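Local structure of microbial serine proteinases; subtilisin (2GKO) at residues V186-L191 with I226-A231; T199-D204 with I287-S292. The protein probably hydrolyses peptide bonds as a calcium-loaded, cold-adapted serine endopeptidase of the subtilisin family. One frame throughout, in Å; residues are numbered along the deposited sequence.

Contact 1 (V186-L191 with I226-A231); sequences VAVAAL and ISAPGA
The carbonyl oxygen of Leu-191 is gripped by two successive N-H groups: Gly-230 N comes in on a lone pair at 2.9 Å from Leu-191 O, while Ala-231 N, 3.1 Å from that oxygen, is tilted from the carbonyl plane and makes a more bent bond. Gly-230 suits the spot because a beta carbon on it would collide with the methyl of Ala-190. Behind this double grip runs a parallel ladder. The shortest rung, Leu-191 N to Ala-228 O at 2.8 Å, is nearly straight (170°), although its donor stands above the carbonyl plane. Ala-228 N gives to Ala-189 O and Ala-189 N to Ile-226 O, whereas the outermost rung, Ile-226 N to Ala-187 O at 3.4 Å, is weak. Pro-229 costs this pairing nothing, since the rungs use the N-H groups of Ala-228 and Gly-230. Ile-226 places CG1 in the tight slot between its backbone N and carbonyl carbon (chi1 65°), and from there it meets Val-186 CG1 at 4.0 Å and Val-188 CG2 at 4.1 Å. Val-188 turns its other methyl, CG1, to the Ala-228 methyl. Branched residues and small alanines fit here because Ala-251 and Ala-255 of helix 248-265 pack on this face. On the reverse face Leu-191 CD2 lies 3.7 Å from Ser-227 CB, with CG close by and CD1 against the backbone N and C of Ala-228. Ser-227 can be polar in this buried place because its OG is hydrogen-bonded to Ser-301 O. Two parallel neighbours covered by a helix are characteristic of the central sheet of the subtilisin alpha/beta fold, here packed against the helix whose first residues, Thr-248 to Met-250, line the phenylmethanesulfonic acid pocket.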
ATOM      1  N   VAL A 186      -8.868   0.335   2.060  1.00 10.91           N
ATOM      2  CA  VAL A 186      -8.703  -0.914   1.347  1.00 11.39           C
ATOM      3  C   VAL A 186      -7.677  -1.759   2.089  1.00 11.08           C
ATOM      4  O   VAL A 186      -6.479  -1.451   2.062  1.00 10.15           O
ATOM      5  CB  VAL A 186      -8.231  -0.656  -0.103  1.00 11.07           C
ATOM      6  CG1 VAL A 186      -7.905  -1.947  -0.825  1.00 10.60           C
ATOM      7  CG2 VAL A 186      -9.247   0.142  -0.865  1.00 11.33           C
ATOM      8  N   ALA A 187      -8.135  -2.823   2.741  1.00 10.99           N
ATOM      9  CA  ALA A 187      -7.243  -3.713   3.468  1.00 10.87           C
ATOM     10  C   ALA A 187      -6.640  -4.709   2.506  1.00 10.27           C
ATOM     11  O   ALA A 187      -7.361  -5.450   1.848  1.00 10.24           O
ATOM     12  CB  ALA A 187      -7.974  -4.449   4.569  1.00 11.47           C
ATOM     13  N   VAL A 188      -5.313  -4.765   2.470  1.00 10.02           N
ATOM     14  CA  VAL A 188      -4.577  -5.611   1.567  1.00  9.66           C
ATOM     15  C   VAL A 188      -3.889  -6.780   2.294  1.00  9.89           C
ATOM     16  O   VAL A 188      -3.064  -6.588   3.216  1.00  9.93           O
ATOM     17  CB  VAL A 188      -3.519  -4.793   0.810  1.00  9.58           C
ATOM     18  CG1 VAL A 188      -2.818  -5.688  -0.254  1.00  9.33           C
ATOM     19  CG2 VAL A 188      -4.153  -3.592   0.160  1.00 10.62           C
ATOM     20  N   ALA A 189      -4.245  -7.998   1.893  1.00  9.09           N
ATOM     21  CA  ALA A 189      -3.606  -9.228   2.378  1.00  8.79           C
ATOM     22  C   ALA A 189      -2.319  -9.506   1.630  1.00  8.97           C
ATOM     23  O   ALA A 189      -2.138  -9.050   0.488  1.00  9.55           O
ATOM     24  CB  ALA A 189      -4.538 -10.413   2.215  1.00  9.51           C
ATOM     25  N   ALA A 190      -1.441 -10.289   2.256  1.00  9.67           N
ATOM     26  CA  ALA A 190      -0.126 -10.604   1.696  1.00  9.75           C
ATOM     27  C   ALA A 190      -0.131 -11.966   1.079  1.00 10.10           C
ATOM     28  O   ALA A 190      -0.458 -12.953   1.730  1.00 10.38           O
ATOM     29  CB  ALA A 190       0.958 -10.565   2.745  1.00  9.52           C
ATOM     30  N   LEU A 191       0.285 -11.984  -0.170  1.00 10.05           N
ATOM     31  CA  LEU A 191       0.595 -13.206  -0.899  1.00 10.68           C
ATOM     32  C   LEU A 191       2.063 -13.579  -0.794  1.00 11.18           C
ATOM     33  O   LEU A 191       2.955 -12.726  -0.670  1.00  9.74           O
ATOM     34  CB  LEU A 191       0.218 -13.006  -2.370  1.00 10.55           C
ATOM     35  CG  LEU A 191      -1.234 -12.664  -2.655  1.00 10.86           C
ATOM     36  CD1 LEU A 191      -1.363 -12.255  -4.121  1.00 12.59           C
ATOM     37  CD2 LEU A 191      -2.166 -13.816  -2.345  1.00 12.05           C
ATOM     38  N   ILE A 226      -8.468  -6.942  -0.992  1.00 12.16           N
ATOM     39  CA  ILE A 226      -7.713  -7.496  -2.084  1.00 11.83           C
ATOM     40  C   ILE A 226      -6.392  -8.050  -1.546  1.00 11.64           C
ATOM     41  O   ILE A 226      -6.046  -7.787  -0.388  1.00 12.09           O
ATOM     42  CB  ILE A 226      -7.457  -6.423  -3.203  1.00 11.56           C
ATOM     43  CG1 ILE A 226      -6.569  -5.281  -2.683  1.00 11.57           C
ATOM     44  CG2 ILE A 226      -8.763  -5.860  -3.768  1.00 13.24           C
ATOM     45  CD1 ILE A 226      -6.278  -4.253  -3.732  1.00 12.54           C
ATOM     46  N   SER A 227      -5.691  -8.813  -2.376  1.00 11.40           N
ATOM     47  CA  SER A 227      -4.425  -9.414  -2.036  1.00 11.36           C
ATOM     48  C   SER A 227      -3.312  -8.940  -2.976  1.00 11.17           C
ATOM     49  O   SER A 227      -3.538  -8.647  -4.148  1.00 11.30           O
ATOM     50  CB  SER A 227      -4.554 -10.941  -2.097  1.00 11.40           C
ATOM     51  OG  SER A 227      -5.555 -11.411  -1.209  1.00 11.72           O
ATOM     52  N   ALA A 228      -2.105  -8.841  -2.454  1.00 10.46           N
ATOM     53  CA  ALA A 228      -0.952  -8.487  -3.270  1.00 10.36           C
ATOM     54  C   ALA A 228       0.296  -9.093  -2.678  1.00 10.10           C
ATOM     55  O   ALA A 228       0.283  -9.530  -1.545  1.00 10.00           O
ATOM     56  CB  ALA A 228      -0.808  -6.974  -3.374  1.00 10.51           C
ATOM     57  N   PRO A 229       1.382  -9.149  -3.440  1.00 10.13           N
ATOM     58  CA  PRO A 229       2.632  -9.739  -2.947  1.00 10.54           C
ATOM     59  C   PRO A 229       3.168  -9.083  -1.670  1.00 10.85           C
ATOM     60  O   PRO A 229       3.336  -7.863  -1.637  1.00 10.30           O
ATOM     61  CB  PRO A 229       3.593  -9.529  -4.118  1.00 11.24           C
ATOM     62  CG  PRO A 229       2.704  -9.514  -5.284  1.00 11.46           C
ATOM     63  CD  PRO A 229       1.512  -8.726  -4.856  1.00 10.90           C
ATOM     64  N   GLY A 230       3.428  -9.885  -0.648  1.00 10.61           N
ATOM     65  CA  GLY A 230       3.913  -9.361   0.622  1.00 10.48           C
ATOM     66  C   GLY A 230       4.993 -10.134   1.340  1.00 10.55           C
ATOM     67  O   GLY A 230       5.559  -9.602   2.297  1.00 10.71           O
ATOM     68  N   ALA A 231       5.306 -11.354   0.893  1.00  9.96           N
ATOM     69  CA  ALA A 231       6.338 -12.167   1.516  1.00  9.92           C
ATOM     70  C   ALA A 231       7.613 -12.133   0.672  1.00 10.14           C
ATOM     71  O   ALA A 231       7.556 -12.235  -0.561  1.00 10.41           O
ATOM     72  CB  ALA A 231       5.841 -13.633   1.711  1.00 10.99           C
TER

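Contact 2 (T199-D204 with I287-S292); sequences TYRVAD and ILSGNS. With CA (calcium ion), chain D.
Thr-199 to Val-202, a strand toward the rim of the fold, meet Ile-287 to Gly-290 of the loop after helix 271-283 in a mixed polar and apolar contact beside a calcium site. Two hydrogen bonds cross it: Leu-288 N to the side-chain hydroxyl Thr-199 OG1 (3.0 Å, 170°) and, backbone to backbone, Val-202 N to Ser-289 O (3.0 Å). Thr-199 suits its place because OG1 also donates to Tyr-200 O, while its methyl CG2 rests against Leu-288 CG. Ile-287 packs CG2 on Val-202 CG2 at 3.8 Å, and its carbonyl oxygen binds the calcium ion 2.4 Å away. Arg-201, with CG anti to the backbone N (chi1 -179°) and its chain extended to NE, carries its guanidinium over Gly-290 CA. End-on, NH1 and NH2 both grip Asp-204 OD1 (NH1 to OD1 3.0 Å), and Glu-192 is a second charged partner. A leucine in its place would probably leave both carboxylates without their positive mate and let Asp-204 turn more easily. One water joins Val-202 O, Asp-204 OD1 and Asn-291 N. At Gly-290 a beta carbon would clash with Val-202 and jam against the carbonyl oxygen of Ser-289. Asp-286, Gly-294, Gly-296 and Asp-298 complete the protein's share of the calcium shell, and strand 186-192 flanks the contact, its Leu-191 touching both Tyr-200 and Ile-287.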
ATOM      1  N   THR A 199      -3.332 -20.748  -7.856  1.00 18.71           N
ATOM      2  CA  THR A 199      -3.195 -19.315  -7.608  1.00 17.40           C
ATOM      3  C   THR A 199      -2.060 -19.085  -6.646  1.00 16.64           C
ATOM      4  O   THR A 199      -1.590 -20.008  -5.984  1.00 15.94           O
ATOM      5  CB  THR A 199      -4.510 -18.686  -7.016  1.00 17.72           C
ATOM      6  OG1 THR A 199      -4.650 -19.036  -5.629  1.00 17.14           O
ATOM      7  CG2 THR A 199      -5.797 -19.231  -7.679  1.00 17.76           C
ATOM      8  N   TYR A 200      -1.618 -17.836  -6.549  1.00 15.91           N
ATOM      9  CA  TYR A 200      -0.752 -17.458  -5.447  1.00 14.48           C
ATOM     10  C   TYR A 200      -1.454 -17.752  -4.121  1.00 14.19           C
ATOM     11  O   TYR A 200      -2.684 -17.728  -4.020  1.00 13.73           O
ATOM     12  CB  TYR A 200      -0.378 -15.980  -5.553  1.00 14.45           C
ATOM     13  CG  TYR A 200       0.638 -15.738  -6.635  1.00 12.41           C
ATOM     14  CD1 TYR A 200       1.966 -16.063  -6.438  1.00 13.02           C
ATOM     15  CD2 TYR A 200       0.261 -15.216  -7.862  1.00 13.53           C
ATOM     16  CE1 TYR A 200       2.905 -15.848  -7.417  1.00 13.92           C
ATOM     17  CE2 TYR A 200       1.197 -15.002  -8.850  1.00 13.95           C
ATOM     18  CZ  TYR A 200       2.505 -15.321  -8.637  1.00 14.09           C
ATOM     19  OH  TYR A 200       3.455 -15.114  -9.623  1.00 15.68           O
ATOM     20  N   ARG A 201      -0.646 -18.006  -3.094  1.00 13.40           N
ATOM     21  CA  ARG A 201      -1.154 -18.431  -1.798  1.00 13.09           C
ATOM     22  C   ARG A 201      -1.053 -17.253  -0.820  1.00 12.12           C
ATOM     23  O   ARG A 201      -0.063 -16.543  -0.820  1.00 12.36           O
ATOM     24  CB  ARG A 201      -0.323 -19.595  -1.297  1.00 13.29           C
ATOM     25  CG  ARG A 201      -0.756 -20.168   0.028  1.00 13.88           C
ATOM     26  CD  ARG A 201       0.049 -21.360   0.440  1.00 15.64           C
ATOM     27  NE  ARG A 201      -0.495 -22.005   1.635  1.00 16.13           N
ATOM     28  CZ  ARG A 201      -0.230 -21.657   2.887  1.00 17.13           C
ATOM     29  NH1 ARG A 201       0.595 -20.654   3.176  1.00 16.63           N
ATOM     30  NH2 ARG A 201      -0.830 -22.313   3.863  1.00 17.21           N
ATOM     31  N   VAL A 202      -2.081 -17.077   0.001  1.00 11.31           N
ATOM     32  CA  VAL A 202      -2.036 -16.086   1.079  1.00 10.86           C
ATOM     33  C   VAL A 202      -1.056 -16.592   2.128  1.00 11.13           C
ATOM     34  O   VAL A 202      -1.116 -17.752   2.531  1.00 11.75           O
ATOM     35  CB  VAL A 202      -3.399 -15.871   1.751  1.00 11.04           C
ATOM     36  CG1 VAL A 202      -3.286 -14.782   2.830  1.00 11.01           C
ATOM     37  CG2 VAL A 202      -4.469 -15.475   0.724  1.00 12.47           C
ATOM     38  N   ALA A 203      -0.174 -15.705   2.594  1.00 10.03           N
ATOM     39  CA  ALA A 203       0.747 -16.052   3.649  1.00  9.61           C
ATOM     40  C   ALA A 203       0.005 -16.279   4.963  1.00  9.93           C
ATOM     41  O   ALA A 203      -0.923 -15.571   5.272  1.00 10.05           O
ATOM     42  CB  ALA A 203       1.813 -14.969   3.775  1.00  9.20           C
ATOM     43  N   ASP A 204       0.433 -17.284   5.722  1.00 10.16           N
ATOM     44  CA  ASP A 204      -0.177 -17.600   7.012  1.00 10.87           C
ATOM     45  C   ASP A 204      -0.221 -16.385   7.948  1.00  9.77           C
ATOM     46  O   ASP A 204      -1.172 -16.227   8.682  1.00 10.75           O
ATOM     47  CB  ASP A 204       0.574 -18.723   7.738  1.00 10.88           C
ATOM     48  CG  ASP A 204       0.502 -20.054   7.037  1.00 14.35           C
ATOM     49  OD1 ASP A 204      -0.224 -20.203   6.020  1.00 12.91           O
ATOM     50  OD2 ASP A 204       1.161 -21.018   7.477  1.00 16.35           O
ATOM     51  N   ILE A 287      -8.360 -15.714  -5.485  1.00 16.28           N
ATOM     52  CA  ILE A 287      -7.305 -16.410  -4.787  1.00 15.55           C
ATOM     53  C   ILE A 287      -7.914 -17.612  -4.083  1.00 15.93           C
ATOM     54  O   ILE A 287      -8.927 -17.491  -3.407  1.00 15.40           O
ATOM     55  CB  ILE A 287      -6.584 -15.446  -3.784  1.00 15.33           C
ATOM     56  CG1 ILE A 287      -5.763 -14.400  -4.561  1.00 14.82           C
ATOM     57  CG2 ILE A 287      -5.723 -16.235  -2.775  1.00 15.12           C
ATOM     58  CD1 ILE A 287      -4.528 -14.937  -5.283  1.00 14.01           C
ATOM     59  N   LEU A 288      -7.275 -18.760  -4.234  1.00 16.27           N
ATOM     60  CA  LEU A 288      -7.870 -20.030  -3.826  1.00 16.87           C
ATOM     61  C   LEU A 288      -7.035 -20.805  -2.829  1.00 16.99           C
ATOM     62  O   LEU A 288      -7.370 -21.939  -2.497  1.00 18.83           O
ATOM     63  CB  LEU A 288      -8.081 -20.914  -5.078  1.00 17.07           C
ATOM     64  CG  LEU A 288      -9.024 -20.351  -6.126  1.00 17.33           C
ATOM     65  CD1 LEU A 288      -8.984 -21.259  -7.371  1.00 18.76           C
ATOM     66  CD2 LEU A 288     -10.415 -20.249  -5.586  1.00 16.81           C
ATOM     67  N   SER A 289      -5.935 -20.234  -2.347  1.00 16.36           N
ATOM     68  CA  SER A 289      -5.064 -20.990  -1.461  1.00 15.82           C
ATOM     69  C   SER A 289      -4.544 -20.131  -0.329  1.00 15.48           C
ATOM     70  O   SER A 289      -4.419 -18.916  -0.463  1.00 14.96           O
ATOM     71  CB  SER A 289      -3.897 -21.607  -2.214  1.00 16.15           C
ATOM     72  OG  SER A 289      -3.157 -20.655  -2.944  1.00 16.05           O
ATOM     73  N   GLY A 290      -4.239 -20.805   0.774  1.00 15.49           N
ATOM     74  CA  GLY A 290      -3.939 -20.170   2.046  1.00 14.68           C
ATOM     75  C   GLY A 290      -5.034 -20.528   3.041  1.00 14.30           C
ATOM     76  O   GLY A 290      -6.172 -20.873   2.678  1.00 14.59           O
ATOM     77  N   ASN A 291      -4.723 -20.439   4.328  1.00 14.04           N
ATOM     78  CA  ASN A 291      -5.701 -20.788   5.344  1.00 14.57           C
ATOM     79  C   ASN A 291      -6.945 -19.937   5.201  1.00 14.24           C
ATOM     80  O   ASN A 291      -6.854 -18.726   5.143  1.00 13.28           O
ATOM     81  CB  ASN A 291      -5.124 -20.608   6.758  1.00 14.77           C
ATOM     82  CG  ASN A 291      -3.951 -21.547   7.071  1.00 16.63           C
ATOM     83  OD1 ASN A 291      -3.336 -22.144   6.196  1.00 21.99           O
ATOM     84  ND2 ASN A 291      -3.643 -21.659   8.347  1.00 19.61           N
ATOM     85  N   SER A 292      -8.108 -20.582   5.108  1.00 14.07           N
ATOM     86  CA  SER A 292      -9.415 -19.928   4.961  1.00 14.22           C
ATOM     87  C   SER A 292      -9.651 -19.304   3.576  1.00 14.12           C
ATOM     88  O   SER A 292     -10.659 -18.632   3.365  1.00 16.05           O
ATOM     89  CB  SER A 292      -9.699 -18.882   6.065  1.00 14.11           C
ATOM     90  OG  SER A 292      -9.603 -19.466   7.350  1.00 13.30           O
TER
HETATM   91 CA    CA D 612     -11.083 -16.655  -3.015  1.00 15.12          CA
HETATM   92  O   HOH W   1      -2.130 -19.068   4.654  1.00 11.71           O
HETATM   93  O   HOH W   2     -10.128 -14.424  -3.231  1.00 13.78           O

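Contact 1 lies in the core, its centre about 9 Å from that of the chain; contact 2, at about 19 Å, is only partly buried. Strand 186-192 joins them, pairing in parallel with strand 226-229 and antiparallel with strand 199-202; strand 199-202 is followed in the chain by strand 226-229. A probable hydrogen bond from Ala-203 N to Ala-190 O (2.9 Å) and the packing of Leu-191 CD2 on Ile-287 CD1 bind them directly. Chemistry follows depth: the inner contact relies on backbone rungs and small or branched apolar side chains beneath a helix, whereas the outer adds a threonine hydroxyl and a bridging water, with a salt bridge inside segment 199-204 and calcium on the loop side.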